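Local coordinates for adenosine kinase (Sinorhizobium meliloti, PDB 3UBO), which binds adenosine and ADP and, as a pfkB-family kinase, probably transfers a phosphate group from ATP to the 5'-hydroxyl of adenosine, at residues A71-R76 / V320-A325; T185-S190 / D212-N217; V273-A278 / I309-I314; D280-G285 / E298-G303. One frame throughout, in Å; residues are numbered along the deposited sequence.

Going along the chain from the N terminus, contact 1 opens first, at the end of helix 62-73, and is the last to close, at the start of helix 322-336; the other three nest inside the loop it closes. Contact 2 joins neighbouring strands of the large parallel sheet and closes before contacts 3 and 4 open. Contact 3 opens in the loop leading to helix 278-290 and closes at the end of helix 296-311, with the helix-helix contact 4 nested inside it. Phe215 of contact 2 packs on Ala283 of contact 4, whose Leu281 meets Val310 of contact 3. Contacts 2, 3 and 4 all reach ADP, and contacts 3 and 4 also reach adenosine.

Contact 1 (A71-R76 / V320-A325); sequences ASLGGR and VSLATA
Leu73 and Leu322 meet at an oblique angle, the CD2 branch of Leu73 lying 3.8 Å from Leu322 CB and 4.1 Å from Leu322 CD1. The CA-CB bond of Leu73 leads off from the 320-325 segment, yet a first torsion of -67°, with CG anti to the carbonyl carbon, brings the branched end back to its partner. Beside this apolar pair the backbones are joined directly. Ala323 N donates to Ser72 O over 3.1 Å in a fairly straight bond (160°), reaching the oxygen from above its carbonyl plane, while the Ala323 methyl lies 3.6 Å from Leu73 O. The Ser72 hydroxyl turns to the other end of the segment, where its OG and Val320 O are 3.4 Å apart, a long, weak hydrogen bond, and an unsettled one, since the proton may go to Gln99 OE1 instead. Ser321 points its own OG along the chain to accept from Thr324 N at 3.0 Å. Val320 also packs on Arg21 of the second subunit. The contact thus joins two helix ends: helix 62-73 finishes in a Schellman motif, with Gly74 at positive phi, against the serine N-cap that begins helix 322-336.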
loop_
_atom_site.group_PDB
_atom_site.type_symbol
_atom_site.label_atom_id
_atom_site.label_comp_id
_atom_site.label_asym_id
_atom_site.label_seq_id
_atom_site.Cartn_x
_atom_site.Cartn_y
_atom_site.Cartn_z
ATOM N N ALA A 71 -7.690 -14.480 11.648
ATOM C CA ALA A 71 -8.933 -13.988 11.008
ATOM C C ALA A 71 -9.079 -14.347 9.499
ATOM O O ALA A 71 -10.117 -14.800 9.074
ATOM C CB ALA A 71 -9.131 -12.489 11.226
ATOM N N SER A 72 -8.045 -14.135 8.692
ATOM C CA SER A 72 -8.097 -14.469 7.259
ATOM C C SER A 72 -8.271 -15.971 7.033
ATOM O O SER A 72 -9.128 -16.356 6.257
ATOM C CB SER A 72 -6.886 -13.895 6.476
ATOM O OG SER A 72 -7.294 -12.896 5.543
ATOM N N LEU A 73 -7.451 -16.798 7.689
ATOM C CA LEU A 73 -7.599 -18.241 7.633
ATOM C C LEU A 73 -8.988 -18.792 8.008
ATOM O O LEU A 73 -9.323 -19.931 7.698
ATOM C CB LEU A 73 -6.528 -18.915 8.441
ATOM C CG LEU A 73 -5.178 -18.708 7.822
ATOM C CD1 LEU A 73 -4.087 -19.328 8.657
ATOM C CD2 LEU A 73 -5.199 -19.391 6.434
ATOM N N GLY A 74 -9.821 -17.965 8.606
ATOM C CA GLY A 74 -11.125 -18.405 9.055
ATOM C C GLY A 74 -11.377 -18.269 10.541
ATOM O O GLY A 74 -12.528 -18.088 10.924
ATOM N N GLY A 75 -10.311 -18.307 11.364
ATOM C CA GLY A 75 -10.371 -18.199 12.824
ATOM C C GLY A 75 -10.933 -16.909 13.443
ATOM O O GLY A 75 -11.273 -15.943 12.729
ATOM N N ARG A 76 -11.067 -16.915 14.775
ATOM C CA ARG A 76 -11.490 -15.724 15.519
ATOM C C ARG A 76 -10.325 -15.180 16.367
ATOM O O ARG A 76 -9.673 -15.908 17.161
ATOM C CB ARG A 76 -12.713 -15.984 16.450
ATOM C CG ARG A 76 -13.939 -16.750 15.838
ATOM C CD ARG A 76 -14.699 -17.582 16.947
ATOM N NE ARG A 76 -13.895 -18.722 17.468
ATOM C CZ ARG A 76 -14.038 -19.255 18.681
ATOM N NH1 ARG A 76 -14.945 -18.734 19.520
ATOM N NH2 ARG A 76 -13.258 -20.268 19.064
ATOM N N VAL A 320 -7.280 -10.071 1.359
ATOM C CA VAL A 320 -8.539 -10.787 1.160
ATOM C C VAL A 320 -8.408 -12.099 1.945
ATOM O O VAL A 320 -7.263 -12.630 2.118
ATOM C CB VAL A 320 -8.842 -11.062 -0.340
ATOM C CG1 VAL A 320 -9.052 -9.731 -1.127
ATOM C CG2 VAL A 320 -7.746 -11.932 -0.928
ATOM N N SER A 321 -9.559 -12.576 2.452
ATOM C CA SER A 321 -9.663 -13.865 3.142
ATOM C C SER A 321 -8.789 -15.019 2.498
ATOM O O SER A 321 -9.092 -15.489 1.374
ATOM C CB SER A 321 -11.138 -14.272 3.128
ATOM O OG SER A 321 -11.267 -15.667 3.356
ATOM N N LEU A 322 -7.720 -15.465 3.166
ATOM C CA LEU A 322 -7.034 -16.679 2.698
ATOM C C LEU A 322 -7.945 -17.922 2.714
ATOM O O LEU A 322 -7.759 -18.868 1.951
ATOM C CB LEU A 322 -5.854 -17.018 3.584
ATOM C CG LEU A 322 -4.716 -16.026 3.554
ATOM C CD1 LEU A 322 -3.331 -16.730 3.874
ATOM C CD2 LEU A 322 -4.759 -15.407 2.153
ATOM N N ALA A 323 -8.897 -17.964 3.644
ATOM C CA ALA A 323 -9.849 -19.072 3.604
ATOM C C ALA A 323 -10.416 -19.193 2.155
ATOM O O ALA A 323 -10.140 -20.196 1.456
ATOM C CB ALA A 323 -10.968 -18.879 4.673
ATOM N N THR A 324 -11.151 -18.157 1.726
ATOM C CA THR A 324 -11.796 -18.074 0.430
ATOM C C THR A 324 -10.866 -18.137 -0.826
ATOM O O THR A 324 -11.221 -18.735 -1.834
ATOM C CB THR A 324 -12.655 -16.794 0.362
ATOM O OG1 THR A 324 -13.893 -17.042 1.024
ATOM C CG2 THR A 324 -12.952 -16.343 -1.116
ATOM N N ALA A 325 -9.707 -17.486 -0.755
ATOM C CA ALA A 325 -8.768 -17.455 -1.845
ATOM C C ALA A 325 -8.101 -18.803 -1.979
ATOM O O ALA A 325 -8.035 -19.342 -3.113
ATOM C CB ALA A 325 -7.706 -16.342 -1.676
#

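Contact 2 (T185-S190 / D212-N217); sequences TAMTLS and DIVFAN. With ADP (adenosine-5'-diphosphate), chain D.
Thr185 holds OG1 between its backbone N and carbonyl carbon (chi1 70°) and Asp212 sets CG anti to its carbonyl carbon (chi1 -68°), and with these torsions the two residues clasp each other. Asp212 OD2 accepts from Thr185 N at 2.9 Å through its anti side, somewhat out of the carboxylate plane, while Asp212 N donates to Thr185 OG1 at 3.0 Å. Thr210 O also bonds that hydroxyl and His179 that carboxylate oxygen, so both polar ends of this buried clasp have further partners. A parallel ladder follows, in which Met187 N reaches Ile213 O at 2.9 Å, Phe215 N reaches Met187 O and Leu189 N reaches Phe215 O. Ala186 CB sits at the edge of the Phe215 ring, 4.3 Å from CE2, whereas on the opposite face Met187, a selenomethionine, sets CG 4.3 Å from Val214 CG2. Past the ladder, Asn217 ND2 makes a weak hydrogen bond of 2.8 Å to ADP O1B. The two strands, with the connecting helices 192-197 and 199-207, form a beta-alpha-beta crossover in the central parallel sheet, flanked by strands 152-158 and 246-247; helix 278-290 packs on Ile213 and Phe215, and helix 199-207 on Met187 and Val214.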
loop_
_atom_site.group_PDB
_atom_site.type_symbol
_atom_site.label_atom_id
_atom_site.label_comp_id
_atom_site.label_asym_id
_atom_site.label_seq_id
_atom_site.Cartn_x
_atom_site.Cartn_y
_atom_site.Cartn_z
ATOM N N THR A 185 -0.320 -19.915 26.236
ATOM C CA THR A 185 0.363 -18.686 25.893
ATOM C C THR A 185 1.422 -18.922 24.828
ATOM O O THR A 185 2.161 -19.913 24.880
ATOM C CB THR A 185 1.014 -18.000 27.138
ATOM O OG1 THR A 185 2.143 -18.766 27.602
ATOM C CG2 THR A 185 0.004 -17.806 28.249
ATOM N N ALA A 186 1.536 -17.995 23.887
ATOM C CA ALA A 186 2.561 -18.210 22.895
ATOM C C ALA A 186 3.444 -17.005 22.605
ATOM O O ALA A 186 3.032 -15.861 22.809
ATOM C CB ALA A 186 1.936 -18.782 21.602
HETATM N N MSE A 187 4.645 -17.285 22.094
HETATM C CA MSE A 187 5.486 -16.213 21.572
HETATM C C MSE A 187 6.326 -16.479 20.317
HETATM O O MSE A 187 6.806 -17.574 20.099
HETATM C CB MSE A 187 6.436 -15.733 22.650
HETATM C CG MSE A 187 7.787 -16.472 22.627
HETATM SE SE MSE A 187 8.878 -15.965 24.227
HETATM C CE MSE A 187 9.175 -14.013 23.884
ATOM N N THR A 188 6.567 -15.430 19.530
ATOM C CA THR A 188 7.654 -15.457 18.528
ATOM C C THR A 188 8.948 -14.840 19.070
ATOM O O THR A 188 8.901 -13.850 19.768
ATOM C CB THR A 188 7.286 -14.631 17.322
ATOM O OG1 THR A 188 8.485 -14.066 16.824
ATOM C CG2 THR A 188 6.404 -13.481 17.713
ATOM N N LEU A 189 10.103 -15.384 18.746
ATOM C CA LEU A 189 11.344 -14.716 19.151
ATOM C C LEU A 189 11.660 -13.420 18.373
ATOM O O LEU A 189 12.684 -12.759 18.598
ATOM C CB LEU A 189 12.504 -15.673 18.965
ATOM C CG LEU A 189 12.758 -16.552 20.170
ATOM C CD1 LEU A 189 11.473 -16.653 20.909
ATOM C CD2 LEU A 189 13.269 -17.891 19.732
ATOM N N SER A 190 10.826 -13.117 17.384
ATOM C CA SER A 190 10.911 -11.854 16.658
ATOM C C SER A 190 12.106 -11.709 15.706
ATOM O O SER A 190 11.918 -11.672 14.468
ATOM C CB SER A 190 10.891 -10.730 17.666
ATOM O OG SER A 190 9.590 -10.647 18.248
ATOM N N ASP A 212 4.007 -21.005 27.094
ATOM C CA ASP A 212 3.851 -22.365 26.644
ATOM C C ASP A 212 4.616 -22.634 25.337
ATOM O O ASP A 212 5.641 -23.341 25.339
ATOM C CB ASP A 212 2.347 -22.638 26.462
ATOM C CG ASP A 212 1.628 -22.651 27.767
ATOM O OD1 ASP A 212 2.263 -23.210 28.699
ATOM O OD2 ASP A 212 0.474 -22.113 27.874
ATOM N N ILE A 213 4.094 -22.063 24.240
ATOM C CA ILE A 213 4.558 -22.292 22.845
ATOM C C ILE A 213 5.583 -21.254 22.295
ATOM O O ILE A 213 5.428 -20.021 22.490
ATOM C CB ILE A 213 3.341 -22.329 21.885
ATOM C CG1 ILE A 213 2.268 -23.296 22.408
ATOM C CG2 ILE A 213 3.779 -22.705 20.486
ATOM C CD1 ILE A 213 0.849 -22.962 21.979
ATOM N N VAL A 214 6.625 -21.748 21.623
ATOM C CA VAL A 214 7.665 -20.871 21.071
ATOM C C VAL A 214 7.830 -20.930 19.537
ATOM O O VAL A 214 8.302 -21.962 19.006
ATOM C CB VAL A 214 9.005 -21.176 21.743
ATOM C CG1 VAL A 214 10.171 -20.616 20.949
ATOM C CG2 VAL A 214 8.982 -20.621 23.125
ATOM N N PHE A 215 7.453 -19.865 18.806
ATOM C CA PHE A 215 7.794 -19.776 17.346
ATOM C C PHE A 215 9.093 -18.993 17.158
ATOM O O PHE A 215 9.322 -17.981 17.865
ATOM C CB PHE A 215 6.705 -19.095 16.515
ATOM C CG PHE A 215 5.358 -19.757 16.597
ATOM C CD1 PHE A 215 4.876 -20.482 15.520
ATOM C CD2 PHE A 215 4.553 -19.625 17.756
ATOM C CE1 PHE A 215 3.634 -21.073 15.566
ATOM C CE2 PHE A 215 3.305 -20.238 17.823
ATOM C CZ PHE A 215 2.857 -20.984 16.702
ATOM N N ALA A 216 9.929 -19.465 16.241
ATOM C CA ALA A 216 11.220 -18.872 15.933
ATOM C C ALA A 216 11.732 -19.260 14.502
ATOM O O ALA A 216 11.249 -20.244 13.875
ATOM C CB ALA A 216 12.219 -19.286 16.972
ATOM N N ASN A 217 12.699 -18.514 13.959
ATOM C CA ASN A 217 13.315 -18.994 12.723
ATOM C C ASN A 217 14.641 -19.626 13.146
ATOM O O ASN A 217 14.989 -19.584 14.324
ATOM C CB ASN A 217 13.422 -17.900 11.632
ATOM C CG ASN A 217 14.257 -16.693 12.074
ATOM O OD1 ASN A 217 15.270 -16.840 12.759
ATOM N ND2 ASN A 217 13.844 -15.496 11.657
HETATM P PB ADP D . 11.512 -15.398 8.935
HETATM O O1B ADP D . 12.884 -14.500 9.188
HETATM O O2B ADP D . 10.581 -15.752 10.285
HETATM O O3B ADP D . 10.633 -14.747 7.928
HETATM P PA ADP D . 12.012 -18.083 7.479
HETATM O O1A ADP D . 13.387 -18.099 6.572
HETATM O O2A ADP D . 11.974 -19.271 8.333
HETATM O O3A ADP D . 12.398 -16.696 8.360
HETATM O "O5'" ADP D . 10.567 -18.055 6.622
HETATM C "C5'" ADP D . 9.329 -18.114 7.321
HETATM C "C4'" ADP D . 8.259 -18.973 6.571
HETATM O "O4'" ADP D . 7.701 -18.438 5.278
HETATM C "C3'" ADP D . 8.683 -20.469 6.115
HETATM O "O3'" ADP D . 8.862 -21.482 7.087
HETATM C "C2'" ADP D . 7.904 -20.741 4.834
HETATM O "O2'" ADP D . 6.628 -21.398 4.871
HETATM C "C1'" ADP D . 7.977 -19.372 4.220
HETATM N N9 ADP D . 9.237 -19.108 3.459
HETATM C C8 ADP D . 10.342 -18.381 3.845
HETATM N N7 ADP D . 11.333 -18.390 2.775
HETATM C C5 ADP D . 10.805 -19.177 1.711
HETATM C C6 ADP D . 11.331 -19.522 0.376
HETATM N N6 ADP D . 12.636 -18.990 -0.061
HETATM N N1 ADP D . 10.576 -20.279 -0.465
HETATM C C2 ADP D . 9.300 -20.730 -0.085
HETATM N N3 ADP D . 8.774 -20.418 1.222
HETATM C C4 ADP D . 9.526 -19.630 2.090
#

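Contact 3 (V273-A278 / I309-I314); sequences VDTTGA and IVIGQI. With ADP (adenosine-5'-diphosphate), chain D.
Ile311 O is gripped by two successive amides of the 273-278 segment. Asp274 N gives the straighter bond, 3.1 Å at 166°, and Val273 N a weak one of the same length. In return Ile311 CA makes a CH...O contact with Asp274 O. The Val273 side chain straddles the chain that leaves the helix, with CG2 3.9 Å from Gly312 CA and CG1 4.1 Å from Ile314 N. Asp274 swings CG anti to its backbone N (chi1 177°), which turns its carboxylate to two sides: OD1 takes the hydroxyl of Thr276 on its syn side at 2.9 Å and Thr276 N from above its plane, an Asx turn, while OD2 accepts from Gly315 N. One carboxylate thus fixes the turn through OD1 and ties it, through OD2, to the chain just beyond 309-314. Further on, Val310 CG1 lies 3.6 Å from Gly277 O, and Ile311 CG1 lies 4.1 Å from Ala278 CB. Ile311 carries its CD1 to the ADP base, near N9, and Ala278 CB touches the ribose. Thr276 and Gly277 contact adenosine. A type II turn from Thr275 to Ala278, with Gly277 as N-cap of helix 278-290, belongs to the DTTGAGD signature of pfkB kinases, which here runs between the two ligands.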
loop_
_atom_site.group_PDB
_atom_site.type_symbol
_atom_site.label_atom_id
_atom_site.label_comp_id
_atom_site.label_asym_id
_atom_site.label_seq_id
_atom_site.Cartn_x
_atom_site.Cartn_y
_atom_site.Cartn_z
ATOM N N VAL A 273 9.129 -12.291 -3.667
ATOM C CA VAL A 273 8.938 -10.873 -3.858
ATOM C C VAL A 273 9.372 -10.084 -2.606
ATOM O O VAL A 273 10.320 -9.272 -2.646
ATOM C CB VAL A 273 7.482 -10.522 -4.206
ATOM C CG1 VAL A 273 7.340 -8.980 -4.328
ATOM C CG2 VAL A 273 6.993 -11.290 -5.446
ATOM N N ASP A 274 8.683 -10.320 -1.486
ATOM C CA ASP A 274 8.956 -9.630 -0.233
ATOM C C ASP A 274 8.738 -10.629 0.891
ATOM O O ASP A 274 7.628 -11.027 1.175
ATOM C CB ASP A 274 8.053 -8.390 -0.106
ATOM C CG ASP A 274 8.222 -7.652 1.225
ATOM O OD1 ASP A 274 9.282 -7.777 1.894
ATOM O OD2 ASP A 274 7.236 -6.947 1.641
ATOM N N THR A 275 9.830 -11.026 1.508
ATOM C CA THR A 275 9.826 -11.833 2.719
ATOM C C THR A 275 9.105 -11.236 3.964
ATOM O O THR A 275 8.619 -11.952 4.835
ATOM C CB THR A 275 11.266 -12.192 3.036
ATOM O OG1 THR A 275 11.482 -13.442 2.463
ATOM C CG2 THR A 275 11.542 -12.322 4.467
ATOM N N THR A 276 9.044 -9.929 4.066
ATOM C CA THR A 276 8.300 -9.296 5.127
ATOM C C THR A 276 6.976 -10.005 5.415
ATOM O O THR A 276 6.165 -10.238 4.497
ATOM C CB THR A 276 8.052 -7.813 4.751
ATOM O OG1 THR A 276 9.312 -7.158 4.775
ATOM C CG2 THR A 276 7.083 -7.134 5.686
ATOM N N GLY A 277 6.789 -10.396 6.663
ATOM C CA GLY A 277 5.544 -10.968 7.116
ATOM C C GLY A 277 5.420 -12.467 7.133
ATOM O O GLY A 277 4.388 -12.976 7.490
ATOM N N ALA A 278 6.467 -13.169 6.743
ATOM C CA ALA A 278 6.415 -14.604 6.600
ATOM C C ALA A 278 6.240 -15.300 7.934
ATOM O O ALA A 278 5.202 -15.834 8.214
ATOM C CB ALA A 278 7.639 -15.081 5.928
ATOM N N ILE A 309 2.102 -17.595 0.570
ATOM C CA ILE A 309 1.225 -16.634 -0.083
ATOM C C ILE A 309 1.632 -15.172 0.163
ATOM O O ILE A 309 1.483 -14.325 -0.727
ATOM C CB ILE A 309 -0.244 -16.803 0.345
ATOM C CG1 ILE A 309 -0.793 -18.122 -0.233
ATOM C CG2 ILE A 309 -1.097 -15.531 -0.031
ATOM C CD1 ILE A 309 -2.273 -18.435 0.102
ATOM N N VAL A 310 2.173 -14.879 1.339
ATOM C CA VAL A 310 2.386 -13.470 1.720
ATOM C C VAL A 310 3.727 -12.916 1.178
ATOM O O VAL A 310 3.899 -11.692 1.046
ATOM C CB VAL A 310 2.252 -13.214 3.235
ATOM C CG1 VAL A 310 3.591 -13.436 3.972
ATOM C CG2 VAL A 310 1.771 -11.799 3.465
ATOM N N ILE A 311 4.628 -13.859 0.899
ATOM C CA ILE A 311 5.936 -13.640 0.308
ATOM C C ILE A 311 5.812 -13.322 -1.210
ATOM O O ILE A 311 6.712 -12.753 -1.807
ATOM C CB ILE A 311 6.815 -14.924 0.424
ATOM C CG1 ILE A 311 7.184 -15.287 1.871
ATOM C CG2 ILE A 311 8.107 -14.806 -0.429
ATOM C CD1 ILE A 311 8.367 -16.351 1.909
ATOM N N GLY A 312 4.706 -13.700 -1.829
ATOM C CA GLY A 312 4.451 -13.210 -3.170
ATOM C C GLY A 312 3.847 -11.797 -3.162
ATOM O O GLY A 312 2.950 -11.516 -3.949
ATOM N N GLN A 313 4.299 -10.887 -2.294
ATOM C CA GLN A 313 3.545 -9.634 -2.159
ATOM C C GLN A 313 4.390 -8.556 -1.524
ATOM O O GLN A 313 5.087 -8.802 -0.535
ATOM C CB GLN A 313 2.382 -9.870 -1.196
ATOM C CG GLN A 313 1.113 -9.167 -1.491
ATOM C CD GLN A 313 0.162 -9.355 -0.322
ATOM O OE1 GLN A 313 0.595 -9.234 0.823
ATOM N NE2 GLN A 313 -1.136 -9.619 -0.595
ATOM N N ILE A 314 4.321 -7.347 -2.062
ATOM C CA ILE A 314 4.910 -6.206 -1.352
ATOM C C ILE A 314 3.865 -6.070 -0.336
ATOM O O ILE A 314 2.708 -5.944 -0.712
ATOM C CB ILE A 314 4.984 -4.918 -2.232
ATOM C CG1 ILE A 314 6.334 -4.868 -2.946
ATOM C CG2 ILE A 314 4.794 -3.676 -1.406
ATOM C CD1 ILE A 314 7.474 -5.025 -2.010
HETATM P PB ADP D . 11.512 -15.398 8.935
HETATM O O1B ADP D . 12.884 -14.500 9.188
HETATM O O2B ADP D . 10.581 -15.752 10.285
HETATM O O3B ADP D . 10.633 -14.747 7.928
HETATM P PA ADP D . 12.012 -18.083 7.479
HETATM O O1A ADP D . 13.387 -18.099 6.572
HETATM O O2A ADP D . 11.974 -19.271 8.333
HETATM O O3A ADP D . 12.398 -16.696 8.360
HETATM O "O5'" ADP D . 10.567 -18.055 6.622
HETATM C "C5'" ADP D . 9.329 -18.114 7.321
HETATM C "C4'" ADP D . 8.259 -18.973 6.571
HETATM O "O4'" ADP D . 7.701 -18.438 5.278
HETATM C "C3'" ADP D . 8.683 -20.469 6.115
HETATM O "O3'" ADP D . 8.862 -21.482 7.087
HETATM C "C2'" ADP D . 7.904 -20.741 4.834
HETATM O "O2'" ADP D . 6.628 -21.398 4.871
HETATM C "C1'" ADP D . 7.977 -19.372 4.220
HETATM N N9 ADP D . 9.237 -19.108 3.459
HETATM C C8 ADP D . 10.342 -18.381 3.845
HETATM N N7 ADP D . 11.333 -18.390 2.775
HETATM C C5 ADP D . 10.805 -19.177 1.711
HETATM C C6 ADP D . 11.331 -19.522 0.376
HETATM N N6 ADP D . 12.636 -18.990 -0.061
HETATM N N1 ADP D . 10.576 -20.279 -0.465
HETATM C C2 ADP D . 9.300 -20.730 -0.085
HETATM N N3 ADP D . 8.774 -20.418 1.222
HETATM C C4 ADP D . 9.526 -19.630 2.090
#

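Contact 4 (D280-G285 / E298-G303). With ADN (adenosine), chain C.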
loop_
_atom_site.group_PDB
_atom_site.type_symbol
_atom_site.label_atom_id
_atom_site.label_comp_id
_atom_site.label_asym_id
_atom_site.label_seq_id
_atom_site.Cartn_x
_atom_site.Cartn_y
_atom_site.Cartn_z
ATOM N N ASP A 280 5.358 -14.385 10.462
ATOM C CA ASP A 280 4.162 -13.933 11.119
ATOM C C ASP A 280 2.986 -14.701 10.609
ATOM O O ASP A 280 2.051 -14.945 11.320
ATOM C CB ASP A 280 3.902 -12.456 10.861
ATOM C CG ASP A 280 5.007 -11.587 11.311
ATOM O OD1 ASP A 280 5.855 -12.057 12.066
ATOM O OD2 ASP A 280 5.033 -10.430 10.896
ATOM N N LEU A 281 3.013 -15.059 9.348
ATOM C CA LEU A 281 1.871 -15.725 8.782
ATOM C C LEU A 281 2.039 -17.216 8.821
ATOM O O LEU A 281 1.109 -17.954 8.621
ATOM C CB LEU A 281 1.606 -15.212 7.386
ATOM C CG LEU A 281 0.489 -14.201 7.467
ATOM C CD1 LEU A 281 0.947 -12.822 7.233
ATOM C CD2 LEU A 281 -0.626 -14.555 6.583
ATOM N N TYR A 282 3.245 -17.654 9.105
ATOM C CA TYR A 282 3.458 -19.041 9.361
ATOM C C TYR A 282 2.784 -19.433 10.670
ATOM O O TYR A 282 2.134 -20.456 10.785
ATOM C CB TYR A 282 4.924 -19.324 9.462
ATOM C CG TYR A 282 5.175 -20.746 9.826
ATOM C CD1 TYR A 282 5.221 -21.144 11.135
ATOM C CD2 TYR A 282 5.336 -21.698 8.854
ATOM C CE1 TYR A 282 5.447 -22.433 11.451
ATOM C CE2 TYR A 282 5.556 -22.972 9.163
ATOM C CZ TYR A 282 5.610 -23.343 10.456
ATOM O OH TYR A 282 5.834 -24.650 10.743
ATOM N N ALA A 283 2.947 -18.586 11.659
ATOM C CA ALA A 283 2.378 -18.805 12.941
ATOM C C ALA A 283 0.897 -18.586 12.903
ATOM O O ALA A 283 0.183 -19.154 13.675
ATOM C CB ALA A 283 3.000 -17.875 13.904
ATOM N N ALA A 284 0.432 -17.733 12.020
ATOM C CA ALA A 284 -0.980 -17.465 11.965
ATOM C C ALA A 284 -1.695 -18.695 11.498
ATOM O O ALA A 284 -2.729 -19.044 12.010
ATOM C CB ALA A 284 -1.261 -16.349 11.042
ATOM N N GLY A 285 -1.140 -19.345 10.500
ATOM C CA GLY A 285 -1.762 -20.520 9.961
ATOM C C GLY A 285 -1.641 -21.632 10.954
ATOM O O GLY A 285 -2.578 -22.357 11.214
ATOM N N GLU A 298 -0.608 -31.226 10.140
ATOM C CA GLU A 298 -1.492 -30.369 9.366
ATOM C C GLU A 298 -1.359 -28.923 9.848
ATOM O O GLU A 298 -1.892 -27.964 9.259
ATOM C CB GLU A 298 -2.922 -30.839 9.536
ATOM C CG GLU A 298 -3.842 -30.653 8.307
ATOM C CD GLU A 298 -5.310 -30.981 8.678
ATOM O OE1 GLU A 298 -5.507 -31.829 9.624
ATOM O OE2 GLU A 298 -6.255 -30.381 8.063
ATOM N N CYS A 299 -0.652 -28.770 10.954
ATOM C CA CYS A 299 -0.385 -27.444 11.493
ATOM C C CYS A 299 0.792 -26.882 10.687
ATOM O O CYS A 299 0.640 -25.830 10.059
ATOM C CB CYS A 299 -0.145 -27.433 13.035
ATOM S SG CYS A 299 -1.609 -27.101 14.109
ATOM N N SER A 300 1.941 -27.567 10.660
ATOM C CA SER A 300 3.046 -27.020 9.915
ATOM C C SER A 300 2.530 -26.683 8.519
ATOM O O SER A 300 2.976 -25.734 7.897
ATOM C CB SER A 300 4.185 -28.008 9.810
ATOM O OG SER A 300 4.695 -28.327 11.057
ATOM N N LYS A 301 1.578 -27.454 8.021
ATOM C CA LYS A 301 1.185 -27.286 6.613
ATOM C C LYS A 301 0.501 -25.939 6.511
ATOM O O LYS A 301 0.809 -25.136 5.633
ATOM C CB LYS A 301 0.300 -28.439 6.057
ATOM C CG LYS A 301 1.083 -29.685 5.622
ATOM C CD LYS A 301 0.140 -30.796 5.145
ATOM C CE LYS A 301 0.797 -32.214 5.120
ATOM N NZ LYS A 301 1.690 -32.672 3.912
ATOM N N LEU A 302 -0.408 -25.679 7.447
ATOM C CA LEU A 302 -1.150 -24.429 7.405
ATOM C C LEU A 302 -0.152 -23.275 7.546
ATOM O O LEU A 302 -0.346 -22.206 6.975
ATOM C CB LEU A 302 -2.224 -24.413 8.462
ATOM C CG LEU A 302 -3.458 -25.092 7.907
ATOM C CD1 LEU A 302 -4.369 -25.476 9.035
ATOM C CD2 LEU A 302 -4.162 -24.187 6.874
ATOM N N GLY A 303 0.948 -23.559 8.244
ATOM C CA GLY A 303 2.044 -22.631 8.383
ATOM C C GLY A 303 2.622 -22.192 7.056
ATOM O O GLY A 303 2.490 -21.012 6.672
HETATM O "O5'" ADN C . 8.207 -9.598 10.513
HETATM C "C5'" ADN C . 7.228 -8.834 9.713
HETATM C "C4'" ADN C . 6.740 -7.507 10.390
HETATM O "O4'" ADN C . 7.625 -7.030 11.410
HETATM C "C3'" ADN C . 6.266 -6.149 9.651
HETATM O "O3'" ADN C . 5.040 -5.983 8.981
HETATM C "C2'" ADN C . 6.523 -5.062 10.748
HETATM O "O2'" ADN C . 5.422 -4.171 11.026
HETATM C "C1'" ADN C . 6.985 -5.895 11.877
HETATM N N9 ADN C . 7.959 -5.159 12.738
HETATM C C8 ADN C . 9.186 -4.502 12.437
HETATM N N7 ADN C . 9.812 -4.078 13.640
HETATM C C5 ADN C . 8.965 -4.489 14.685
HETATM C C6 ADN C . 9.041 -4.333 16.097
HETATM N N6 ADN C . 10.158 -3.684 16.730
HETATM N N1 ADN C . 7.976 -4.887 16.896
HETATM C C2 ADN C . 6.879 -5.567 16.273
HETATM N N3 ADN C . 6.765 -5.745 14.873
HETATM C C4 ADN C . 7.814 -5.176 14.112
#
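Tyr282 lays one face of its ring over Gly303, whose CA stands 3.8 Å from the ring centroid and 27° off the normal, a CH-pi contact displaced toward the rim. With CG anti to the backbone N (chi1 176°), the ring runs out along the 298-303 segment until its OH comes 3.8 Å from Ser300 CA. At the root of the same residue the two backbones exchange CH...O contacts: Tyr282 CA faces Gly303 O at 3.5 Å, and Gly303 CA faces Tyr282 O at 3.2 Å. One turn later Gly285 lies against the second helix, its O 3.5 Å from Leu302 CB and its C 4.2 Å from Gly303 N. Glycine on both helices leaves backbone against backbone, and the axes of the two short segments come within 7.4 Å of each other, crossing at 141° in a roughly antiparallel sense. Helix 278-290 also serves both ligands: Asp280, bonded by Ser62 and Asn65, sets OD2 3.3 Å from O5' of adenosine, and Tyr282 touches ADP. Between the two segments, then, the chemistry consists of CH-pi, CH...O and van der Waals contacts, with conventional backbone hydrogen bonds kept inside each helix. Such contacts depend on close fit more than on charge, so the pairing probably rests on the close approach that Gly285 and Gly303 allow, and on the tyrosine ring laid over Gly303.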